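Local coordinates for protein alpha-L-arabinosidase (Xanthomonas axonopodis pv. citri, PDB 6D25) that probably removes alpha-L-arabinofuranosyl substituents from arabinoxylans by hydrolysis, coping with internally di-substituted xylose units, as a trimeric GH51 arabinofuranosidase, at residues 466-475 and 489-500; 78-86 and 382-391. All coordinates share one frame; numbering follows the deposited sequence.

Contact 1. Residues 466-475 and 489-500; sequences RAVEGQILTA and AVAPVAFKGARV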
ATOM      1  N   ARG A 466     -22.201 -55.400 -18.268  1.00 40.49           N
ATOM      2  CA  ARG A 466     -21.695 -56.494 -19.080  1.00 42.97           C
ATOM      3  C   ARG A 466     -20.384 -57.016 -18.473  1.00 40.76           C
ATOM      4  O   ARG A 466     -20.189 -58.231 -18.249  1.00 43.97           O
ATOM      5  CB  ARG A 466     -21.469 -56.010 -20.505  1.00 47.26           C
ATOM      6  CG  ARG A 466     -22.735 -55.687 -21.283  1.00 52.65           C
ATOM      7  CD  ARG A 466     -22.417 -55.493 -22.765  1.00 57.44           C
ATOM      8  NE  ARG A 466     -22.017 -54.138 -23.145  1.00 61.45           N
ATOM      9  CZ  ARG A 466     -20.775 -53.754 -23.446  1.00 65.12           C
ATOM     10  NH1 ARG A 466     -19.747 -54.508 -23.074  1.00 66.77           N
ATOM     11  NH2 ARG A 466     -20.576 -52.611 -24.086  1.00 65.43           N
ATOM     12  N   ALA A 467     -19.501 -56.093 -18.156  1.00 36.43           N
ATOM     13  CA  ALA A 467     -18.175 -56.480 -17.732  1.00 35.00           C
ATOM     14  C   ALA A 467     -17.591 -55.387 -16.829  1.00 32.40           C
ATOM     15  O   ALA A 467     -18.064 -54.242 -16.837  1.00 31.76           O
ATOM     16  CB  ALA A 467     -17.329 -56.735 -18.950  1.00 34.39           C
ATOM     17  N   VAL A 468     -16.556 -55.765 -16.095  1.00 30.62           N
ATOM     18  CA  VAL A 468     -15.825 -54.809 -15.287  1.00 28.54           C
ATOM     19  C   VAL A 468     -14.344 -55.192 -15.316  1.00 28.17           C
ATOM     20  O   VAL A 468     -13.993 -56.413 -15.326  1.00 26.77           O
ATOM     21  CB  VAL A 468     -16.379 -54.774 -13.850  1.00 28.42           C
ATOM     22  CG1 VAL A 468     -16.367 -56.137 -13.146  1.00 28.73           C
ATOM     23  CG2 VAL A 468     -15.676 -53.737 -13.007  1.00 27.27           C
ATOM     24  N   GLU A 469     -13.495 -54.184 -15.381  1.00 26.75           N
ATOM     25  CA  GLU A 469     -12.084 -54.406 -15.224  1.00 27.66           C
ATOM     26  C   GLU A 469     -11.557 -53.304 -14.319  1.00 25.96           C
ATOM     27  O   GLU A 469     -12.252 -52.328 -14.024  1.00 24.90           O
ATOM     28  CB  GLU A 469     -11.397 -54.450 -16.589  1.00 30.76           C
ATOM     29  CG  GLU A 469     -11.531 -53.174 -17.368  1.00 34.77           C
ATOM     30  CD  GLU A 469     -10.838 -53.164 -18.724  1.00 38.86           C
ATOM     31  OE1 GLU A 469     -10.237 -52.132 -19.074  1.00 44.72           O
ATOM     32  OE2 GLU A 469     -10.912 -54.164 -19.423  1.00 44.29           O
ATOM     33  N   GLY A 470     -10.302 -53.383 -13.925  1.00 24.59           N
ATOM     34  CA  GLY A 470      -9.821 -52.339 -13.045  1.00 23.91           C
ATOM     35  C   GLY A 470      -8.368 -52.484 -12.705  1.00 23.27           C
ATOM     36  O   GLY A 470      -7.709 -53.443 -13.100  1.00 22.10           O
ATOM     37  N   GLN A 471      -7.911 -51.502 -11.931  1.00 22.94           N
ATOM     38  CA  GLN A 471      -6.576 -51.477 -11.405  1.00 22.98           C
ATOM     39  C   GLN A 471      -6.611 -51.286  -9.886  1.00 21.67           C
ATOM     40  O   GLN A 471      -7.540 -50.700  -9.351  1.00 21.16           O
ATOM     41  CB  GLN A 471      -5.823 -50.304 -12.048  1.00 23.94           C
ATOM     42  CG  GLN A 471      -5.599 -50.456 -13.541  1.00 26.06           C
ATOM     43  CD  GLN A 471      -4.358 -51.253 -13.875  1.00 28.96           C
ATOM     44  OE1 GLN A 471      -3.209 -50.888 -13.558  1.00 31.65           O
ATOM     45  NE2 GLN A 471      -4.576 -52.357 -14.562  1.00 29.99           N
ATOM     46  N   ILE A 472      -5.585 -51.800  -9.226  1.00 20.51           N
ATOM     47  CA  ILE A 472      -5.455 -51.716  -7.770  1.00 19.88           C
ATOM     48  C   ILE A 472      -4.084 -51.138  -7.443  1.00 19.34           C
ATOM     49  O   ILE A 472      -3.085 -51.545  -8.013  1.00 19.15           O
ATOM     50  CB  ILE A 472      -5.674 -53.064  -7.052  1.00 20.19           C
ATOM     51  CG1 ILE A 472      -5.560 -52.885  -5.534  1.00 20.38           C
ATOM     52  CG2 ILE A 472      -4.756 -54.175  -7.582  1.00 20.55           C
ATOM     53  CD1 ILE A 472      -6.126 -54.052  -4.733  1.00 20.99           C
ATOM     54  N   LEU A 473      -4.100 -50.192  -6.520  1.00 18.90           N
ATOM     55  CA  LEU A 473      -2.904 -49.665  -5.909  1.00 18.90           C
ATOM     56  C   LEU A 473      -2.893 -50.058  -4.427  1.00 19.42           C
ATOM     57  O   LEU A 473      -3.783 -49.647  -3.670  1.00 18.84           O
ATOM     58  CB  LEU A 473      -2.883 -48.153  -6.081  1.00 18.82           C
ATOM     59  CG  LEU A 473      -1.582 -47.455  -5.674  1.00 19.13           C
ATOM     60  CD1 LEU A 473      -0.424 -47.918  -6.587  1.00 19.28           C
ATOM     61  CD2 LEU A 473      -1.752 -45.949  -5.821  1.00 19.15           C
ATOM     62  N   THR A 474      -1.909 -50.878  -4.072  1.00 19.85           N
ATOM     63  CA  THR A 474      -1.734 -51.368  -2.724  1.00 20.85           C
ATOM     64  C   THR A 474      -0.254 -51.756  -2.571  1.00 21.22           C
ATOM     65  O   THR A 474       0.569 -51.535  -3.479  1.00 20.69           O
ATOM     66  CB  THR A 474      -2.721 -52.506  -2.387  1.00 21.84           C
ATOM     67  OG1 THR A 474      -2.703 -52.774  -0.979  1.00 23.03           O
ATOM     68  CG2 THR A 474      -2.440 -53.785  -3.131  1.00 21.87           C
ATOM     69  N   ALA A 475       0.057 -52.311  -1.428  1.00 21.76           N
ATOM     70  CA  ALA A 475       1.388 -52.807  -1.123  1.00 23.13           C
ATOM     71  C   ALA A 475       1.243 -53.783   0.044  1.00 24.45           C
ATOM     72  O   ALA A 475       0.214 -53.769   0.720  1.00 23.64           O
ATOM     73  CB  ALA A 475       2.343 -51.672  -0.793  1.00 22.95           C
ATOM     74  N   ALA A 489       7.803 -50.449  -5.804  1.00 19.89           N
ATOM     75  CA  ALA A 489       7.312 -51.121  -4.595  1.00 20.54           C
ATOM     76  C   ALA A 489       5.808 -50.837  -4.441  1.00 20.04           C
ATOM     77  O   ALA A 489       5.108 -51.668  -3.897  1.00 20.72           O
ATOM     78  CB  ALA A 489       8.073 -50.651  -3.359  1.00 20.44           C
ATOM     79  N   VAL A 490       5.348 -49.644  -4.836  1.00 19.48           N
ATOM     80  CA  VAL A 490       3.937 -49.271  -4.758  1.00 19.36           C
ATOM     81  C   VAL A 490       3.536 -48.797  -6.156  1.00 18.82           C
ATOM     82  O   VAL A 490       3.946 -47.721  -6.564  1.00 19.06           O
ATOM     83  CB  VAL A 490       3.656 -48.168  -3.722  1.00 19.61           C
ATOM     84  CG1 VAL A 490       2.163 -47.928  -3.537  1.00 19.61           C
ATOM     85  CG2 VAL A 490       4.269 -48.508  -2.372  1.00 20.25           C
ATOM     86  N   ALA A 491       2.774 -49.637  -6.884  1.00 18.79           N
ATOM     87  CA  ALA A 491       2.435 -49.264  -8.275  1.00 18.44           C
ATOM     88  C   ALA A 491       1.224 -50.070  -8.713  1.00 18.90           C
ATOM     89  O   ALA A 491       1.037 -51.184  -8.253  1.00 18.46           O
ATOM     90  CB  ALA A 491       3.607 -49.522  -9.209  1.00 18.54           C
ATOM     91  N   PRO A 492       0.424 -49.493  -9.626  1.00 19.09           N
ATOM     92  CA  PRO A 492      -0.851 -50.082  -9.921  1.00 19.23           C
ATOM     93  C   PRO A 492      -0.679 -51.328 -10.797  1.00 19.02           C
ATOM     94  O   PRO A 492       0.194 -51.352 -11.636  1.00 18.25           O
ATOM     95  CB  PRO A 492      -1.659 -48.970 -10.614  1.00 19.56           C
ATOM     96  CG  PRO A 492      -0.635 -48.022 -11.138  1.00 19.35           C
ATOM     97  CD  PRO A 492       0.592 -48.211 -10.275  1.00 18.96           C
ATOM     98  N   VAL A 493      -1.527 -52.317 -10.575  1.00 18.85           N
ATOM     99  CA  VAL A 493      -1.561 -53.529 -11.373  1.00 19.51           C
ATOM    100  C   VAL A 493      -3.022 -53.883 -11.662  1.00 20.25           C
ATOM    101  O   VAL A 493      -3.942 -53.321 -11.017  1.00 19.43           O
ATOM    102  CB  VAL A 493      -0.848 -54.684 -10.636  1.00 20.27           C
ATOM    103  CG1 VAL A 493       0.621 -54.390 -10.409  1.00 19.91           C
ATOM    104  CG2 VAL A 493      -1.589 -55.092  -9.335  1.00 20.04           C
ATOM    105  N   ALA A 494      -3.224 -54.824 -12.576  1.00 21.32           N
ATOM    106  CA  ALA A 494      -4.575 -55.281 -12.899  1.00 22.43           C
ATOM    107  C   ALA A 494      -5.269 -55.825 -11.645  1.00 22.68           C
ATOM    108  O   ALA A 494      -4.676 -56.557 -10.869  1.00 22.85           O
ATOM    109  CB  ALA A 494      -4.550 -56.309 -14.013  1.00 23.52           C
ATOM    110  N   PHE A 495      -6.515 -55.433 -11.442  1.00 22.76           N
ATOM    111  CA  PHE A 495      -7.311 -55.868 -10.314  1.00 23.35           C
ATOM    112  C   PHE A 495      -8.312 -56.919 -10.799  1.00 25.40           C
ATOM    113  O   PHE A 495      -9.061 -56.672 -11.747  1.00 25.38           O
ATOM    114  CB  PHE A 495      -8.094 -54.697  -9.717  1.00 22.43           C
ATOM    115  CG  PHE A 495      -9.017 -55.055  -8.573  1.00 21.80           C
ATOM    116  CD1 PHE A 495      -8.521 -55.653  -7.435  1.00 21.78           C
ATOM    117  CD2 PHE A 495     -10.374 -54.744  -8.619  1.00 21.99           C
ATOM    118  CE1 PHE A 495      -9.358 -55.953  -6.369  1.00 21.81           C
ATOM    119  CE2 PHE A 495     -11.218 -55.060  -7.559  1.00 22.40           C
ATOM    120  CZ  PHE A 495     -10.701 -55.655  -6.432  1.00 22.08           C
ATOM    121  N   LYS A 496      -8.369 -58.034 -10.092  1.00 27.60           N
ATOM    122  CA  LYS A 496      -9.182 -59.198 -10.503  1.00 31.43           C
ATOM    123  C   LYS A 496     -10.342 -59.436  -9.535  1.00 29.35           C
ATOM    124  O   LYS A 496     -11.019 -60.412  -9.705  1.00 29.75           O
ATOM    125  CB  LYS A 496      -8.258 -60.422 -10.630  1.00 34.85           C
ATOM    126  CG  LYS A 496      -7.400 -60.316 -11.879  1.00 40.37           C
ATOM    127  CD  LYS A 496      -5.988 -60.896 -11.776  1.00 48.25           C
ATOM    128  CE  LYS A 496      -5.045 -60.236 -12.792  1.00 53.18           C
ATOM    129  NZ  LYS A 496      -3.630 -60.118 -12.335  1.00 53.79           N
ATOM    130  N   GLY A 497     -10.588 -58.542  -8.576  1.00 26.91           N
ATOM    131  CA  GLY A 497     -11.537 -58.833  -7.508  1.00 26.66           C
ATOM    132  C   GLY A 497     -12.915 -58.183  -7.673  1.00 26.39           C
ATOM    133  O   GLY A 497     -13.709 -58.189  -6.745  1.00 25.40           O
ATOM    134  N   ALA A 498     -13.232 -57.642  -8.860  1.00 25.69           N
ATOM    135  CA  ALA A 498     -14.538 -57.129  -9.179  1.00 26.43           C
ATOM    136  C   ALA A 498     -15.282 -58.082 -10.141  1.00 28.00           C
ATOM    137  O   ALA A 498     -14.692 -58.612 -11.075  1.00 26.45           O
ATOM    138  CB  ALA A 498     -14.406 -55.777  -9.815  1.00 25.92           C
ATOM    139  N   ARG A 499     -16.592 -58.202  -9.922  1.00 29.62           N
ATOM    140  CA  ARG A 499     -17.446 -59.028 -10.751  1.00 33.01           C
ATOM    141  C   ARG A 499     -18.791 -58.313 -10.899  1.00 33.71           C
ATOM    142  O   ARG A 499     -19.222 -57.567  -9.995  1.00 33.49           O
ATOM    143  CB  ARG A 499     -17.699 -60.409 -10.138  1.00 35.58           C
ATOM    144  CG  ARG A 499     -18.421 -60.389  -8.785  1.00 37.87           C
ATOM    145  CD  ARG A 499     -19.135 -61.664  -8.353  1.00 41.13           C
ATOM    146  NE  ARG A 499     -20.108 -61.509  -7.262  1.00 43.14           N
ATOM    147  CZ  ARG A 499     -21.430 -61.255  -7.417  1.00 43.48           C
ATOM    148  NH1 ARG A 499     -21.956 -61.109  -8.624  1.00 43.91           N
ATOM    149  NH2 ARG A 499     -22.219 -61.127  -6.366  1.00 42.56           N
ATOM    150  N   VAL A 500     -19.447 -58.637 -12.004  1.00 33.85           N
ATOM    151  CA  VAL A 500     -20.746 -58.104 -12.269  1.00 35.07           C
ATOM    152  C   VAL A 500     -21.752 -59.249 -12.171  1.00 34.21           C
ATOM    153  O   VAL A 500     -21.484 -60.315 -12.653  1.00 33.48           O
ATOM    154  CB  VAL A 500     -20.751 -57.463 -13.673  1.00 36.69           C
ATOM    155  CG1 VAL A 500     -22.066 -57.652 -14.426  1.00 38.54           C
ATOM    156  CG2 VAL A 500     -20.311 -56.023 -13.599  1.00 37.45           C
TER
HETATM  157  O   HOH W   1     -12.732 -58.190 -13.473  1.00 37.78           O
HETATM  158  O   HOH W   2      -8.891 -56.008 -14.321  1.00 21.18           O
HETATM  159  O   HOH W   3      -0.786 -52.376  -6.512  1.00 14.67           O
HETATM  160  O   HOH W   4       2.225 -52.265  -5.479  1.00 17.77           O

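Contact 2. Residues 78-86 and 382-391; sequences YRNDVVAAL and ILTDGDKMVL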
ATOM      1  N   TYR A  78      14.910 -28.445 -19.647  1.00 19.74           N
ATOM      2  CA  TYR A  78      13.941 -29.206 -18.854  1.00 19.89           C
ATOM      3  C   TYR A  78      14.303 -30.692 -18.905  1.00 19.42           C
ATOM      4  O   TYR A  78      14.421 -31.250 -19.972  1.00 20.25           O
ATOM      5  CB  TYR A  78      12.521 -29.042 -19.385  1.00 19.08           C
ATOM      6  CG  TYR A  78      12.119 -27.644 -19.743  1.00 18.68           C
ATOM      7  CD1 TYR A  78      12.030 -26.675 -18.772  1.00 17.70           C
ATOM      8  CD2 TYR A  78      11.808 -27.297 -21.046  1.00 19.60           C
ATOM      9  CE1 TYR A  78      11.697 -25.373 -19.102  1.00 17.90           C
ATOM     10  CE2 TYR A  78      11.440 -26.005 -21.393  1.00 19.66           C
ATOM     11  CZ  TYR A  78      11.419 -25.033 -20.410  1.00 18.14           C
ATOM     12  OH  TYR A  78      11.079 -23.760 -20.717  1.00 18.85           O
ATOM     13  N   ARG A  79      14.452 -31.325 -17.750  1.00 19.28           N
ATOM     14  CA  ARG A  79      14.859 -32.732 -17.748  1.00 19.39           C
ATOM     15  C   ARG A  79      13.745 -33.581 -18.395  1.00 19.38           C
ATOM     16  O   ARG A  79      12.540 -33.443 -18.109  1.00 19.29           O
ATOM     17  CB  ARG A  79      15.252 -33.193 -16.343  1.00 19.70           C
ATOM     18  CG  ARG A  79      14.165 -33.112 -15.291  1.00 19.44           C
ATOM     19  CD  ARG A  79      14.776 -33.440 -13.918  1.00 19.28           C
ATOM     20  NE  ARG A  79      15.212 -34.820 -13.862  1.00 18.94           N
ATOM     21  CZ  ARG A  79      16.095 -35.293 -13.002  1.00 19.10           C
ATOM     22  NH1 ARG A  79      16.272 -36.589 -12.927  1.00 18.45           N
ATOM     23  NH2 ARG A  79      16.815 -34.454 -12.232  1.00 18.46           N
ATOM     24  N   ASN A  80      14.186 -34.466 -19.285  1.00 20.26           N
ATOM     25  CA  ASN A  80      13.277 -35.221 -20.173  1.00 20.44           C
ATOM     26  C   ASN A  80      12.362 -36.187 -19.387  1.00 20.27           C
ATOM     27  O   ASN A  80      11.202 -36.405 -19.748  1.00 20.90           O
ATOM     28  CB  ASN A  80      14.092 -36.023 -21.181  1.00 21.73           C
ATOM     29  CG  ASN A  80      14.704 -35.164 -22.270  1.00 22.22           C
ATOM     30  OD1 ASN A  80      14.318 -34.007 -22.446  1.00 22.36           O
ATOM     31  ND2 ASN A  80      15.648 -35.725 -23.002  1.00 24.14           N
ATOM     32  N   ASP A  81      12.923 -36.833 -18.373  1.00 19.80           N
ATOM     33  CA  ASP A  81      12.214 -37.874 -17.616  1.00 19.60           C
ATOM     34  C   ASP A  81      10.975 -37.260 -16.946  1.00 19.14           C
ATOM     35  O   ASP A  81       9.875 -37.855 -16.993  1.00 18.51           O
ATOM     36  CB  ASP A  81      13.138 -38.611 -16.641  1.00 19.67           C
ATOM     37  CG  ASP A  81      13.987 -37.753 -15.687  1.00 19.66           C
ATOM     38  OD1 ASP A  81      13.838 -36.520 -15.677  1.00 18.40           O
ATOM     39  OD2 ASP A  81      14.883 -38.343 -15.000  1.00 20.64           O
ATOM     40  N   VAL A  82      11.126 -36.075 -16.362  1.00 18.35           N
ATOM     41  CA  VAL A  82      10.031 -35.414 -15.662  1.00 17.86           C
ATOM     42  C   VAL A  82       8.979 -34.947 -16.670  1.00 17.38           C
ATOM     43  O   VAL A  82       7.781 -35.054 -16.423  1.00 17.88           O
ATOM     44  CB  VAL A  82      10.561 -34.259 -14.791  1.00 17.36           C
ATOM     45  CG1 VAL A  82       9.440 -33.351 -14.312  1.00 17.56           C
ATOM     46  CG2 VAL A  82      11.351 -34.784 -13.613  1.00 18.47           C
ATOM     47  N   VAL A  83       9.421 -34.390 -17.794  1.00 17.33           N
ATOM     48  CA  VAL A  83       8.509 -33.953 -18.831  1.00 17.40           C
ATOM     49  C   VAL A  83       7.612 -35.125 -19.258  1.00 17.62           C
ATOM     50  O   VAL A  83       6.382 -34.976 -19.328  1.00 17.80           O
ATOM     51  CB  VAL A  83       9.257 -33.338 -20.038  1.00 17.95           C
ATOM     52  CG1 VAL A  83       8.351 -33.156 -21.243  1.00 18.37           C
ATOM     53  CG2 VAL A  83       9.892 -32.021 -19.646  1.00 18.48           C
ATOM     54  N   ALA A  84       8.221 -36.283 -19.539  1.00 17.96           N
ATOM     55  CA  ALA A  84       7.456 -37.407 -20.032  1.00 18.13           C
ATOM     56  C   ALA A  84       6.454 -37.875 -18.959  1.00 18.37           C
ATOM     57  O   ALA A  84       5.276 -38.198 -19.251  1.00 18.98           O
ATOM     58  CB  ALA A  84       8.398 -38.491 -20.466  1.00 18.71           C
ATOM     59  N   ALA A  85       6.902 -37.923 -17.715  1.00 17.89           N
ATOM     60  CA  ALA A  85       6.050 -38.418 -16.640  1.00 18.33           C
ATOM     61  C   ALA A  85       4.845 -37.486 -16.410  1.00 18.44           C
ATOM     62  O   ALA A  85       3.724 -37.936 -16.172  1.00 18.40           O
ATOM     63  CB  ALA A  85       6.871 -38.599 -15.399  1.00 18.26           C
ATOM     64  N   LEU A  86       5.058 -36.184 -16.479  1.00 18.66           N
ATOM     65  CA  LEU A  86       3.965 -35.255 -16.246  1.00 18.29           C
ATOM     66  C   LEU A  86       3.006 -35.251 -17.446  1.00 18.79           C
ATOM     67  O   LEU A  86       1.778 -35.167 -17.268  1.00 17.34           O
ATOM     68  CB  LEU A  86       4.519 -33.853 -15.978  1.00 18.25           C
ATOM     69  CG  LEU A  86       5.324 -33.731 -14.676  1.00 18.15           C
ATOM     70  CD1 LEU A  86       5.947 -32.359 -14.588  1.00 17.79           C
ATOM     71  CD2 LEU A  86       4.437 -33.996 -13.454  1.00 18.23           C
ATOM     72  N   ILE A 382       6.911 -36.749  -8.047  1.00 15.79           N
ATOM     73  CA  ILE A 382       8.178 -37.264  -8.539  1.00 16.74           C
ATOM     74  C   ILE A 382       9.284 -36.854  -7.576  1.00 16.99           C
ATOM     75  O   ILE A 382       9.210 -35.754  -7.054  1.00 16.55           O
ATOM     76  CB  ILE A 382       8.478 -36.712  -9.957  1.00 17.11           C
ATOM     77  CG1 ILE A 382       7.419 -37.155 -10.962  1.00 17.33           C
ATOM     78  CG2 ILE A 382       9.883 -37.074 -10.424  1.00 18.12           C
ATOM     79  CD1 ILE A 382       7.438 -36.348 -12.235  1.00 17.11           C
ATOM     80  N   LEU A 383      10.244 -37.734  -7.336  1.00 17.11           N
ATOM     81  CA  LEU A 383      11.445 -37.422  -6.592  1.00 18.79           C
ATOM     82  C   LEU A 383      12.637 -37.620  -7.538  1.00 19.22           C
ATOM     83  O   LEU A 383      12.646 -38.585  -8.301  1.00 19.85           O
ATOM     84  CB  LEU A 383      11.585 -38.308  -5.345  1.00 20.06           C
ATOM     85  CG  LEU A 383      10.355 -38.349  -4.435  1.00 20.98           C
ATOM     86  CD1 LEU A 383      10.598 -39.293  -3.271  1.00 22.71           C
ATOM     87  CD2 LEU A 383      10.053 -36.975  -3.875  1.00 20.80           C
ATOM     88  N   THR A 384      13.571 -36.680  -7.541  1.00 19.92           N
ATOM     89  CA  THR A 384      14.774 -36.771  -8.363  1.00 21.30           C
ATOM     90  C   THR A 384      16.005 -36.582  -7.484  1.00 22.87           C
ATOM     91  O   THR A 384      15.965 -35.943  -6.435  1.00 21.84           O
ATOM     92  CB  THR A 384      14.827 -35.736  -9.489  1.00 21.39           C
ATOM     93  OG1 THR A 384      15.049 -34.449  -8.928  1.00 21.13           O
ATOM     94  CG2 THR A 384      13.586 -35.707 -10.340  1.00 21.12           C
ATOM     95  N   ASP A 385      17.105 -37.140  -7.965  1.00 24.51           N
ATOM     96  CA  ASP A 385      18.387 -36.963  -7.331  1.00 25.48           C
ATOM     97  C   ASP A 385      19.472 -37.124  -8.406  1.00 25.17           C
ATOM     98  O   ASP A 385      19.811 -38.258  -8.779  1.00 23.89           O
ATOM     99  CB  ASP A 385      18.559 -37.996  -6.214  1.00 27.58           C
ATOM    100  CG  ASP A 385      19.892 -37.883  -5.484  1.00 31.22           C
ATOM    101  OD1 ASP A 385      20.622 -36.917  -5.713  1.00 32.47           O
ATOM    102  OD2 ASP A 385      20.173 -38.755  -4.700  1.00 34.89           O
ATOM    103  N   GLY A 386      19.922 -36.014  -8.950  1.00 23.83           N
ATOM    104  CA  GLY A 386      20.714 -36.050 -10.144  1.00 25.64           C
ATOM    105  C   GLY A 386      19.937 -36.730 -11.252  1.00 25.54           C
ATOM    106  O   GLY A 386      18.755 -36.442 -11.415  1.00 25.25           O
ATOM    107  N   ASP A 387      20.543 -37.661 -11.976  1.00 27.17           N
ATOM    108  CA  ASP A 387      19.851 -38.253 -13.103  1.00 28.27           C
ATOM    109  C   ASP A 387      18.829 -39.309 -12.644  1.00 27.48           C
ATOM    110  O   ASP A 387      18.115 -39.787 -13.479  1.00 27.35           O
ATOM    111  CB  ASP A 387      20.813 -38.794 -14.166  1.00 30.98           C
ATOM    112  CG  ASP A 387      21.696 -39.946 -13.718  1.00 33.84           C
ATOM    113  OD1 ASP A 387      21.525 -40.455 -12.612  1.00 36.36           O
ATOM    114  OD2 ASP A 387      22.627 -40.276 -14.457  1.00 37.57           O
ATOM    115  N   LYS A 388      18.717 -39.607 -11.355  1.00 26.23           N
ATOM    116  CA  LYS A 388      17.728 -40.584 -10.873  1.00 27.13           C
ATOM    117  C   LYS A 388      16.346 -39.937 -10.708  1.00 24.69           C
ATOM    118  O   LYS A 388      16.238 -38.779 -10.332  1.00 23.55           O
ATOM    119  CB  LYS A 388      18.183 -41.142  -9.530  1.00 29.65           C
ATOM    120  CG  LYS A 388      19.472 -41.952  -9.585  1.00 33.35           C
ATOM    121  CD  LYS A 388      20.013 -42.339  -8.233  1.00 35.16           C
ATOM    122  CE  LYS A 388      21.436 -42.822  -8.390  1.00 40.55           C
ATOM    123  NZ  LYS A 388      21.997 -43.218  -7.096  1.00 43.59           N
ATOM    124  N   MET A 389      15.304 -40.712 -10.979  1.00 24.09           N
ATOM    125  CA  MET A 389      13.937 -40.246 -10.864  1.00 23.13           C
ATOM    126  C   MET A 389      13.056 -41.388 -10.367  1.00 22.25           C
ATOM    127  O   MET A 389      13.208 -42.491 -10.834  1.00 20.60           O
ATOM    128  CB  MET A 389      13.403 -39.753 -12.213  1.00 24.98           C
ATOM    129  CG  MET A 389      12.069 -39.027 -12.091  1.00 26.27           C
ATOM    130  SD  MET A 389      11.134 -38.826 -13.645  1.00 30.80           S
ATOM    131  CE  MET A 389      10.603 -40.525 -13.840  1.00 32.68           C
ATOM    132  N   VAL A 390      12.115 -41.107  -9.485  1.00 21.26           N
ATOM    133  CA  VAL A 390      11.137 -42.109  -9.071  1.00 21.86           C
ATOM    134  C   VAL A 390       9.739 -41.485  -9.021  1.00 20.21           C
ATOM    135  O   VAL A 390       9.564 -40.319  -8.669  1.00 18.75           O
ATOM    136  CB  VAL A 390      11.537 -42.751  -7.728  1.00 24.66           C
ATOM    137  CG1 VAL A 390      11.511 -41.784  -6.574  1.00 25.70           C
ATOM    138  CG2 VAL A 390      10.656 -43.930  -7.381  1.00 26.49           C
ATOM    139  N   LEU A 391       8.757 -42.253  -9.444  1.00 19.09           N
ATOM    140  CA  LEU A 391       7.355 -41.897  -9.400  1.00 18.17           C
ATOM    141  C   LEU A 391       6.783 -42.331  -8.044  1.00 17.80           C
ATOM    142  O   LEU A 391       6.993 -43.446  -7.621  1.00 17.65           O
ATOM    143  CB  LEU A 391       6.608 -42.620 -10.522  1.00 18.92           C
ATOM    144  CG  LEU A 391       7.120 -42.364 -11.938  1.00 19.84           C
ATOM    145  CD1 LEU A 391       6.340 -43.148 -12.968  1.00 20.89           C
ATOM    146  CD2 LEU A 391       6.960 -40.903 -12.283  1.00 20.13           C
TER
HETATM  147  O   HOH W   5      17.503 -38.089 -16.226  1.00 22.94           O
HETATM  148  O   HOH W   6      15.433 -40.839 -15.357  1.00 28.36           O

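Contact 1. Residues 466-475 and 489-500
Ile472 O receives the N-H of Val493 (N to O, 3.1 Å) together with a CA-H...O contact from Pro492, and a water lies between this oxygen and Ala491 O while accepting from Thr474 N. The reciprocal bond, Ile472 N to Val493 O at 2.9 Å, completes an antiparallel hydrogen-bonded pair. Phe495 N reaches Gly470 O at 2.9 Å from well above the carbonyl plane, 47° out of it. Past this bond the chains separate: the CA atoms of Ile472 and Val493 are 5.6 Å apart, those of Val468 and Arg499 6.4 Å, and water enters between them. One molecule accepts from Gly470 N and donates to Phe495 O; another lies between Val468 O and Ala498 O.

On the face that carries Ile472 and Val493, their CG2 methyls meet. The Phe495 side chain swings away from its own amide nitrogen (chi1 177°), which carries CD1 to 3.9 Å from Ile472 CB, while Gly497 N lies over the ring centre. Gln471 bends at chi2 (-85°) and lays its amide along the backbone, NE2 3.4 Å from Ala494 CA. Leu473 CD1 presses on the Ala491-Pro492 peptide, 3.4 Å from Ala491 C, under cover of helix 393-400.

Strand 468-473 also pairs with strand 513-519 in the C-terminal beta domain. Direct hydrogen bonds are confined to 470-472 and 493-495; beyond them the two chains are joined by water bridges and by apolar contacts such as Val468 CG1 with Ala498 CB.

Contact 2. Residues 78-86 and 382-391
First torsions near +60° in Arg79 (61°) and Asp81 (51°), with a bend of Arg79 at chi3 (-66°), carry the guanidinium to Gly386 O and set the carboxylate beside both Arg79 and Met389. Arg79 NE meets Asp81 OD1 at 2.8 Å and Arg79 NH1 meets Asp81 OD2 at 3.1 Å, both on syn lone pairs and close to the guanidinium plane. This side-on salt bridge should fix the rotation of the guanidinium group, whose NH1 and NH2 converge end-on on Gly386 O; both bonds are 2.9 Å long and clearly bent, as two donors sharing one oxygen must be. Gly386 belongs to the type II' turn of the 382-391 hairpin. Thr384 CG2 lies over the centre of one guanidinium face, and NH2 has a further acceptor in Gly62 O.

Asp81 and Met389 run alongside one another in opposite senses, with Met389 SD 3.6 Å from Asp81 CB. Two waters link Asp81 OD2 with Asp387 O, one of them only weakly to the carbonyl. Farther along, Ile382 CD1 packs 3.9 Å from Ala85 CB and also meets Leu86 CD2, while Leu391 CD2 lies 3.9 Å from Ala85 CB.

The segment axis of helix 80-86 runs nearly antiparallel to strand 382-385 and close to parallel with strand 388-391. Helix 80-88 follows the first strand of the parallel eight-stranded barrel; Val83 faces helix 136-146, and Ala85 O receives Tyr395 OH from helix 393-400.

From the N terminus, residues 78-86, a short strand leading into helix 80-88, come first, between barrel strands 51-52 and 93-96. The chain then runs through the rest of the barrel before the hairpin 382-391, after strand 366-371, returns to that helix; contact 2 thus closes a span of about 295 residues. Contact 1 follows in series, neither nesting in nor crossing contact 2, and closes a 13-residue loop within the C-terminal beta domain. Their nearest atoms are about 5 Å apart. Asn482, in that loop, bonds Leu391 O through ND2 and receives Val490 N at OD1. Helix 393-400 lies against both contacts, consistent with a link between barrel and beta domain.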